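Local coordinates for putative flagellar hook-associated protein (Vibrio parahaemolyticus, PDB 3PWX), which probably serves as a structural protein of the bacterial flagellum, related to flagellin, at residues A174-D177 with A178-A182. Residues are numbered along the deposited sequence; the frame is centred on the assembly and turned at random.
Sequences AEVD and ASLNA
Ser179 folds its hydroxyl back along helix 172-223 onto the carbonyl of Glu175, one turn earlier, a familiar way for a helix to absorb a buried serine. Ser179 CB sits 3.2 Å from Glu175 O and is almost as close to Val176 O. With chi1 at -51°, Ser179 OG lies anti to its own carbonyl carbon and beside the backbone N, and from there it donates to Glu175 O at 2.5 Å. The hydroxyl comes in above the carbonyl plane, 46° out of it, while Ser179 N reaches Glu175 O at 2.7 Å, nearly head-on to the C=O bond. OG also hydrogen-bonds to NE2 of Gln157 on helix 154-166, and that amide grips OE1 of Glu175 as well. Alongside, the main chain keeps its i to i+4 ladder, for example Leu180 N to Val176 O at 2.9 Å. Val176 CG1 meets Leu180 CD1 only loosely, at 4.4 Å; Val176, like Ser179, touches Leu161, and Leu180 packs against Val58 and Leu59 of helix 7-61. Buried Ser179 thus has its hydroxyl satisfied within the bundle: one helix carbonyl takes two donors, and Gln157 ties the same turn to the neighbouring helix through polar bonds.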
loop_
_atom_site.group_PDB
_atom_site.type_symbol
_atom_site.label_atom_id
_atom_site.label_comp_id
_atom_site.label_asym_id
_atom_site.label_seq_id
_atom_site.Cartn_x
_atom_site.Cartn_y
_atom_site.Cartn_z
ATOM N N ALA A 174 -41.952 -0.872 -14.176
ATOM C CA ALA A 174 -40.931 0.086 -13.854
ATOM C C ALA A 174 -40.040 -0.393 -12.668
ATOM O O ALA A 174 -38.805 -0.178 -12.685
ATOM C CB ALA A 174 -41.555 1.443 -13.562
ATOM N N GLU A 175 -40.648 -1.022 -11.652
ATOM C CA GLU A 175 -39.877 -1.615 -10.548
ATOM C C GLU A 175 -39.048 -2.763 -11.058
ATOM O O GLU A 175 -37.856 -2.880 -10.695
ATOM C CB GLU A 175 -40.763 -2.139 -9.424
ATOM C CG GLU A 175 -41.370 -1.054 -8.575
ATOM C CD GLU A 175 -40.392 -0.384 -7.629
ATOM O OE1 GLU A 175 -39.165 -0.442 -7.830
ATOM O OE2 GLU A 175 -40.872 0.246 -6.665
ATOM N N VAL A 176 -39.674 -3.615 -11.887
ATOM C CA VAL A 176 -38.929 -4.670 -12.584
ATOM C C VAL A 176 -37.637 -4.102 -13.216
ATOM O O VAL A 176 -36.547 -4.602 -12.939
ATOM C CB VAL A 176 -39.835 -5.438 -13.606
ATOM C CG1 VAL A 176 -39.029 -6.252 -14.665
ATOM C CG2 VAL A 176 -40.838 -6.318 -12.842
ATOM N N ASP A 177 -37.769 -3.063 -14.046
ATOM C CA ASP A 177 -36.628 -2.428 -14.708
ATOM C C ASP A 177 -35.680 -1.742 -13.691
ATOM O O ASP A 177 -34.482 -1.763 -13.870
ATOM C CB ASP A 177 -37.080 -1.466 -15.822
ATOM C CG ASP A 177 -37.638 -2.194 -17.039
ATOM O OD1 ASP A 177 -36.878 -3.002 -17.682
ATOM O OD2 ASP A 177 -38.828 -1.947 -17.385
ATOM N N ALA A 178 -36.191 -1.179 -12.609
ATOM C CA ALA A 178 -35.261 -0.637 -11.602
ATOM C C ALA A 178 -34.498 -1.767 -10.926
ATOM O O ALA A 178 -33.291 -1.656 -10.677
ATOM C CB ALA A 178 -35.961 0.253 -10.588
ATOM N N SER A 179 -35.201 -2.883 -10.729
ATOM C CA SER A 179 -34.624 -4.070 -10.100
ATOM C C SER A 179 -33.522 -4.755 -10.939
ATOM O O SER A 179 -32.505 -5.190 -10.388
ATOM C CB SER A 179 -35.711 -5.063 -9.741
ATOM O OG SER A 179 -36.728 -4.419 -9.004
ATOM N N LEU A 180 -33.713 -4.857 -12.258
ATOM C CA LEU A 180 -32.638 -5.409 -13.109
ATOM C C LEU A 180 -31.455 -4.462 -13.198
ATOM O O LEU A 180 -30.307 -4.893 -13.096
ATOM C CB LEU A 180 -33.147 -5.807 -14.470
ATOM C CG LEU A 180 -34.175 -6.948 -14.478
ATOM C CD1 LEU A 180 -34.895 -7.008 -15.848
ATOM C CD2 LEU A 180 -33.578 -8.318 -14.102
ATOM N N ASN A 181 -31.732 -3.167 -13.330
ATOM C CA ASN A 181 -30.693 -2.140 -13.310
ATOM C C ASN A 181 -29.873 -2.086 -11.996
ATOM O O ASN A 181 -28.654 -1.860 -12.034
ATOM C CB ASN A 181 -31.261 -0.759 -13.669
ATOM C CG ASN A 181 -31.871 -0.717 -15.068
ATOM O OD1 ASN A 181 -31.511 -1.498 -15.937
ATOM N ND2 ASN A 181 -32.792 0.202 -15.283
ATOM N N ALA A 182 -30.523 -2.313 -10.858
ATOM C CA ALA A 182 -29.830 -2.319 -9.589
ATOM C C ALA A 182 -29.007 -3.578 -9.453
ATOM O O ALA A 182 -27.825 -3.530 -8.941
ATOM C CB ALA A 182 -30.780 -2.171 -8.447
#